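Local atomic coordinates of Syntaxin1 (Monosiga brevicollis, PDB entry 2XHE), a protein that probably acts as a SNARE-binding syntaxin, a SNAP receptor of the machinery that drives membrane fusion in vesicle transport. Residues 50-55 / 101-106; 70-75 / 162-167. One frame throughout, in Å; residues are numbered along the deposited sequence.

Overall arrangement
From the N terminus, after a short helix 5-9 and an unmodelled stretch, the chain enters helix 44-72, turns back through helix 80-116 and returns along helix 131-171, the three-helix arrangement of the syntaxin N-terminal domain. Contact 1 (50-55 with 101-106) joins the first two of these and closes a loop of 45 residues. Contact 2 (70-75 with 162-167) joins the end of helix 44-72 to helix 131-171 and closes a longer loop of 86. Since 70-75 lies inside the first loop and 162-167 beyond it, the two closures cross rather than nest. Both use helix 44-72, yet their centres are about 29 Å apart, so two separate levels of the bundle are tied.

Contact 1. Residues 50-55 / 101-106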
loop_
_atom_site.group_PDB
_atom_site.type_symbol
_atom_site.label_atom_id
_atom_site.label_comp_id
_atom_site.label_asym_id
_atom_site.label_seq_id
_atom_site.Cartn_x
_atom_site.Cartn_y
_atom_site.Cartn_z
ATOM N N VAL B 50 -20.536 -10.017 18.064
ATOM C CA VAL B 50 -19.167 -9.828 17.601
ATOM C C VAL B 50 -18.148 -9.880 18.744
ATOM O O VAL B 50 -17.048 -10.416 18.571
ATOM C CB VAL B 50 -18.981 -8.649 16.585
ATOM C CG1 VAL B 50 -19.887 -8.855 15.371
ATOM C CG2 VAL B 50 -19.239 -7.306 17.205
ATOM N N LYS B 51 -18.526 -9.370 19.918
ATOM C CA LYS B 51 -17.757 -9.644 21.134
ATOM C C LYS B 51 -17.609 -11.162 21.299
ATOM O O LYS B 51 -16.494 -11.669 21.445
ATOM C CB LYS B 51 -18.434 -9.055 22.369
ATOM C CG LYS B 51 -17.539 -8.143 23.202
ATOM C CD LYS B 51 -16.240 -8.821 23.577
ATOM C CE LYS B 51 -15.257 -7.812 24.144
ATOM N NZ LYS B 51 -14.205 -8.472 24.972
ATOM N N ARG B 52 -18.736 -11.878 21.262
ATOM C CA ARG B 52 -18.725 -13.337 21.345
ATOM C C ARG B 52 -17.765 -13.957 20.332
ATOM O O ARG B 52 -16.940 -14.797 20.712
ATOM C CB ARG B 52 -20.134 -13.921 21.158
ATOM C CG ARG B 52 -20.502 -15.025 22.164
ATOM C CD ARG B 52 -21.430 -16.096 21.588
ATOM N NE ARG B 52 -22.508 -15.570 20.751
ATOM C CZ ARG B 52 -23.448 -14.726 21.167
ATOM N NH1 ARG B 52 -24.388 -14.313 20.323
ATOM N NH2 ARG B 52 -23.447 -14.284 22.423
ATOM N N ILE B 53 -17.885 -13.549 19.055
ATOM C CA ILE B 53 -17.036 -14.067 17.976
ATOM C C ILE B 53 -15.561 -13.737 18.229
ATOM O O ILE B 53 -14.708 -14.631 18.197
ATOM C CB ILE B 53 -17.478 -13.557 16.557
ATOM C CG1 ILE B 53 -18.917 -13.966 16.248
ATOM C CG2 ILE B 53 -16.563 -14.090 15.445
ATOM C CD1 ILE B 53 -19.568 -13.099 15.232
ATOM N N ARG B 54 -15.255 -12.465 18.493
ATOM C CA ARG B 54 -13.875 -12.103 18.822
ATOM C C ARG B 54 -13.365 -13.005 19.942
ATOM O O ARG B 54 -12.318 -13.641 19.807
ATOM C CB ARG B 54 -13.734 -10.635 19.234
ATOM C CG ARG B 54 -14.133 -9.633 18.179
ATOM C CD ARG B 54 -13.353 -8.341 18.315
ATOM N NE ARG B 54 -13.163 -7.743 17.002
ATOM C CZ ARG B 54 -14.153 -7.250 16.265
ATOM N NH1 ARG B 54 -15.395 -7.267 16.743
ATOM N NH2 ARG B 54 -13.901 -6.743 15.054
ATOM N N ASP B 55 -14.121 -13.064 21.038
ATOM C CA ASP B 55 -13.749 -13.878 22.202
ATOM C C ASP B 55 -13.551 -15.362 21.882
ATOM O O ASP B 55 -12.548 -15.951 22.283
ATOM C CB ASP B 55 -14.757 -13.710 23.346
ATOM C CG ASP B 55 -14.564 -12.409 24.115
ATOM O OD1 ASP B 55 -13.499 -11.774 23.960
ATOM O OD2 ASP B 55 -15.484 -12.026 24.872
ATOM N N GLY B 101 -16.121 -23.264 17.223
ATOM C CA GLY B 101 -16.212 -23.090 15.787
ATOM C C GLY B 101 -17.641 -22.964 15.281
ATOM O O GLY B 101 -17.972 -22.004 14.587
ATOM N N ASN B 102 -18.489 -23.926 15.626
ATOM C CA ASN B 102 -19.872 -23.920 15.162
ATOM C C ASN B 102 -20.670 -22.712 15.631
ATOM O O ASN B 102 -21.545 -22.225 14.915
ATOM C CB ASN B 102 -20.580 -25.223 15.538
ATOM C CG ASN B 102 -20.058 -26.409 14.749
ATOM O OD1 ASN B 102 -19.638 -27.414 15.322
ATOM N ND2 ASN B 102 -20.060 -26.287 13.422
ATOM N N LYS B 103 -20.375 -22.223 16.829
ATOM C CA LYS B 103 -21.071 -21.047 17.322
ATOM C C LYS B 103 -20.675 -19.857 16.460
ATOM O O LYS B 103 -21.531 -19.122 15.975
ATOM C CB LYS B 103 -20.748 -20.788 18.799
ATOM C CG LYS B 103 -21.982 -20.541 19.692
ATOM C CD LYS B 103 -22.678 -19.227 19.383
ATOM C CE LYS B 103 -24.199 -19.377 19.374
ATOM N NZ LYS B 103 -24.774 -19.656 20.719
ATOM N N ILE B 104 -19.371 -19.684 16.268
ATOM C CA ILE B 104 -18.844 -18.616 15.423
ATOM C C ILE B 104 -19.495 -18.659 14.048
ATOM O O ILE B 104 -19.889 -17.625 13.502
ATOM C CB ILE B 104 -17.313 -18.728 15.242
ATOM C CG1 ILE B 104 -16.586 -18.158 16.461
ATOM C CG2 ILE B 104 -16.878 -17.985 14.005
ATOM C CD1 ILE B 104 -15.193 -18.720 16.664
ATOM N N ARG B 105 -19.612 -19.862 13.494
ATOM C CA ARG B 105 -20.204 -20.004 12.173
ATOM C C ARG B 105 -21.687 -19.634 12.181
ATOM O O ARG B 105 -22.201 -19.038 11.230
ATOM C CB ARG B 105 -19.958 -21.397 11.573
ATOM C CG ARG B 105 -20.733 -21.620 10.287
ATOM C CD ARG B 105 -19.999 -22.507 9.322
ATOM N NE ARG B 105 -19.618 -23.776 9.929
ATOM C CZ ARG B 105 -19.605 -24.930 9.270
ATOM N NH1 ARG B 105 -19.958 -24.974 7.982
ATOM N NH2 ARG B 105 -19.245 -26.043 9.898
ATOM N N ALA B 106 -22.371 -19.964 13.264
ATOM C CA ALA B 106 -23.794 -19.682 13.345
ATOM C C ALA B 106 -24.051 -18.206 13.628
ATOM O O ALA B 106 -25.028 -17.635 13.137
ATOM C CB ALA B 106 -24.449 -20.561 14.389
#
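Ile-53 and Ile-104 meet in an apolar helix-helix contact between antiparallel neighbours of the syntaxin N-terminal bundle, helices 44-72 and 80-116, and illustrate how such a pair is built from a buried hydrophobic centre with a charged margin. Their CA atoms are 5.5 Å apart, the nearest such pair between 50-55 and 101-106. In Ile-53 the CG1 branch lies beside the backbone N (chi1 -59°), which puts the CG2 methyl anti to that N and against the second helix. This one methyl touches both branches at CB of Ile-104: CG2 of Ile-53 is 4.2 Å from Ile-104 CG2, and equally far from Ile-104 CG1. The side chains cross obliquely, branch against branch.

At the more exposed margin Arg-52 and Lys-103 meet through the hydrocarbon of the lysine, Arg-52 NE lying 3.9 Å from Lys-103 CD. Bends at chi2 and chi3 of both chains bring their middle parts together, while the like charges stay apart, with Arg-52 NE 4.7 Å from Lys-103 NZ. A salt bridge from Arg-52 NE to Asp-107, one turn further along the second helix, probably offsets the remaining repulsion and holds the arginine across the interface.

The isoleucine pair is extended on its own two helices by Leu-108, which Ile-53 touches, and by Ile-57 and Ile-60, which Ile-104 touches. Helix 131-171 completes the three-helix arrangement by bringing Phe-147 against Ile-104, and on another side of helix 80-116 Arg-105 forms salt bridges with Glu-231 and Asp-235 of helix 214-237.

Contact 2. Residues 70-75 / 162-167; sequences LHTESL and KRRYGE
Tyr-165 of helix 131-171 packs on His-71 and Ser-74, where helix 44-72 gives way to a turn near one end of the syntaxin N-terminal helical bundle. It is a worked case of one aromatic side chain bridging two helices of a bundle. CB of Tyr-165 does not point straight at 70-75, but chi1 of -125° swings the ring across to it. CE1 is the first ring atom with a near side-chain neighbour, 3.9 Å from His-71 ND1. CZ follows, 4.2 Å from the same ND1. The two rings form an offset edge-to-face pair, the edge of His-71 directed at the face of Tyr-165, with planes at 84° and centroids 5.6 Å apart. A hydrogen bond between His-71 NE2 and the side-chain amide of Gln-158 probably helps fix the rotation of the imidazole. At the tip, Tyr-165 OH lies beside CB of Ser-74, whose backbone O is hydrogen-bonded to Arg-215 of helix 214-237. That helix also packs Arg-215 and Ile-219 against Tyr-165. A leucine in place of Tyr-165 would probably deprive the imidazole edge of its aromatic face and open a gap beside Ser-74. Further out, Thr-72 CG2 touches the guanidinium of Arg-164. The carbonyl of His-71 serves two partners: its O accepts the backbone N-H of Ser-74, and it also sits at the edge of the tyrosine ring, in the ring plane, 3.6 Å from Tyr-165 CE1.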
loop_
_atom_site.group_PDB
_atom_site.type_symbol
_atom_site.label_atom_id
_atom_site.label_comp_id
_atom_site.label_asym_id
_atom_site.label_seq_id
_atom_site.Cartn_x
_atom_site.Cartn_y
_atom_site.Cartn_z
ATOM N N LEU B 70 -0.062 -31.374 22.657
ATOM C CA LEU B 70 -0.695 -32.653 22.965
ATOM C C LEU B 70 -0.469 -33.707 21.879
ATOM O O LEU B 70 -0.489 -34.907 22.158
ATOM C CB LEU B 70 -2.193 -32.468 23.223
ATOM C CG LEU B 70 -2.596 -31.657 24.455
ATOM C CD1 LEU B 70 -4.102 -31.725 24.658
ATOM C CD2 LEU B 70 -1.863 -32.163 25.692
ATOM N N HIS B 71 -0.253 -33.258 20.646
ATOM C CA HIS B 71 -0.009 -34.163 19.526
ATOM C C HIS B 71 1.435 -34.655 19.471
ATOM O O HIS B 71 1.684 -35.865 19.428
ATOM C CB HIS B 71 -0.367 -33.493 18.201
ATOM C CG HIS B 71 -1.793 -33.679 17.795
ATOM N ND1 HIS B 71 -2.381 -34.923 17.692
ATOM C CD2 HIS B 71 -2.747 -32.784 17.451
ATOM C CE1 HIS B 71 -3.636 -34.784 17.311
ATOM N NE2 HIS B 71 -3.886 -33.494 17.159
ATOM N N THR B 72 2.378 -33.714 19.458
ATOM C CA THR B 72 3.799 -34.045 19.376
ATOM C C THR B 72 4.286 -34.664 20.681
ATOM O O THR B 72 5.407 -35.167 20.764
ATOM C CB THR B 72 4.669 -32.806 19.051
ATOM O OG1 THR B 72 4.527 -31.826 20.089
ATOM C CG2 THR B 72 4.278 -32.199 17.695
ATOM N N GLU B 73 3.425 -34.621 21.693
ATOM C CA GLU B 73 3.730 -35.191 22.997
ATOM C C GLU B 73 3.318 -36.665 23.046
ATOM O O GLU B 73 3.878 -37.449 23.815
ATOM C CB GLU B 73 3.031 -34.387 24.099
ATOM C CG GLU B 73 3.526 -34.665 25.512
ATOM C CD GLU B 73 2.850 -33.785 26.554
ATOM O OE1 GLU B 73 2.573 -32.602 26.251
ATOM O OE2 GLU B 73 2.597 -34.279 27.677
ATOM N N SER B 74 2.345 -37.041 22.219
ATOM C CA SER B 74 1.937 -38.440 22.116
ATOM C C SER B 74 2.933 -39.248 21.286
ATOM O O SER B 74 2.674 -40.398 20.941
ATOM C CB SER B 74 0.523 -38.573 21.543
ATOM O OG SER B 74 -0.459 -38.280 22.520
ATOM N N LEU B 75 4.068 -38.636 20.960
ATOM C CA LEU B 75 5.173 -39.376 20.372
ATOM C C LEU B 75 5.939 -40.049 21.503
ATOM O O LEU B 75 6.274 -39.409 22.502
ATOM C CB LEU B 75 6.088 -38.457 19.561
ATOM C CG LEU B 75 7.288 -39.126 18.878
ATOM C CD1 LEU B 75 7.609 -38.467 17.538
ATOM C CD2 LEU B 75 8.508 -39.128 19.796
ATOM N N LYS B 162 -1.115 -35.391 11.333
ATOM C CA LYS B 162 -1.632 -36.633 10.758
ATOM C C LYS B 162 -0.653 -37.261 9.767
ATOM O O LYS B 162 -0.658 -38.476 9.556
ATOM C CB LYS B 162 -2.979 -36.402 10.076
ATOM C CG LYS B 162 -3.496 -37.617 9.322
ATOM C CD LYS B 162 -4.352 -37.192 8.153
ATOM C CE LYS B 162 -4.319 -38.215 7.032
ATOM N NZ LYS B 162 -4.678 -37.583 5.725
ATOM N N ARG B 163 0.178 -36.423 9.156
ATOM C CA ARG B 163 1.187 -36.891 8.214
ATOM C C ARG B 163 2.317 -37.610 8.952
ATOM O O ARG B 163 2.798 -38.648 8.498
ATOM C CB ARG B 163 1.725 -35.723 7.379
ATOM C CG ARG B 163 2.893 -36.067 6.463
ATOM C CD ARG B 163 3.069 -35.024 5.354
ATOM N NE ARG B 163 2.719 -33.670 5.784
ATOM C CZ ARG B 163 3.476 -32.907 6.567
ATOM N NH1 ARG B 163 4.635 -33.363 7.030
ATOM N NH2 ARG B 163 3.069 -31.690 6.899
ATOM N N ARG B 164 2.727 -37.061 10.093
ATOM C CA ARG B 164 3.765 -37.683 10.912
ATOM C C ARG B 164 3.185 -38.675 11.927
ATOM O O ARG B 164 3.924 -39.448 12.538
ATOM C CB ARG B 164 4.618 -36.626 11.623
ATOM C CG ARG B 164 3.843 -35.708 12.552
ATOM C CD ARG B 164 4.746 -35.105 13.622
ATOM N NE ARG B 164 5.893 -34.390 13.065
ATOM C CZ ARG B 164 6.001 -33.064 13.004
ATOM N NH1 ARG B 164 7.087 -32.511 12.480
ATOM N NH2 ARG B 164 5.028 -32.292 13.470
ATOM N N TYR B 165 1.865 -38.647 12.099
ATOM C CA TYR B 165 1.158 -39.598 12.957
ATOM C C TYR B 165 0.937 -40.883 12.183
ATOM O O TYR B 165 0.183 -41.756 12.603
ATOM C CB TYR B 165 -0.199 -39.035 13.371
ATOM C CG TYR B 165 -0.445 -38.983 14.859
ATOM C CD1 TYR B 165 0.200 -38.048 15.658
ATOM C CD2 TYR B 165 -1.348 -39.846 15.458
ATOM C CE1 TYR B 165 -0.034 -37.986 17.016
ATOM C CE2 TYR B 165 -1.590 -39.793 16.812
ATOM C CZ TYR B 165 -0.930 -38.861 17.588
ATOM O OH TYR B 165 -1.170 -38.809 18.945
ATOM N N GLY B 166 1.581 -40.969 11.028
ATOM C CA GLY B 166 1.552 -42.163 10.214
ATOM C C GLY B 166 2.971 -42.529 9.845
ATOM O O GLY B 166 3.301 -43.703 9.723
ATOM N N GLU B 167 3.813 -41.513 9.678
ATOM C CA GLU B 167 5.215 -41.717 9.322
ATOM C C GLU B 167 6.032 -42.215 10.508
ATOM O O GLU B 167 6.449 -43.373 10.548
ATOM C CB GLU B 167 5.835 -40.423 8.788
ATOM C CG GLU B 167 5.372 -40.023 7.395
ATOM C CD GLU B 167 6.005 -38.722 6.921
ATOM O OE1 GLU B 167 6.728 -38.085 7.718
ATOM O OE2 GLU B 167 5.778 -38.336 5.751
#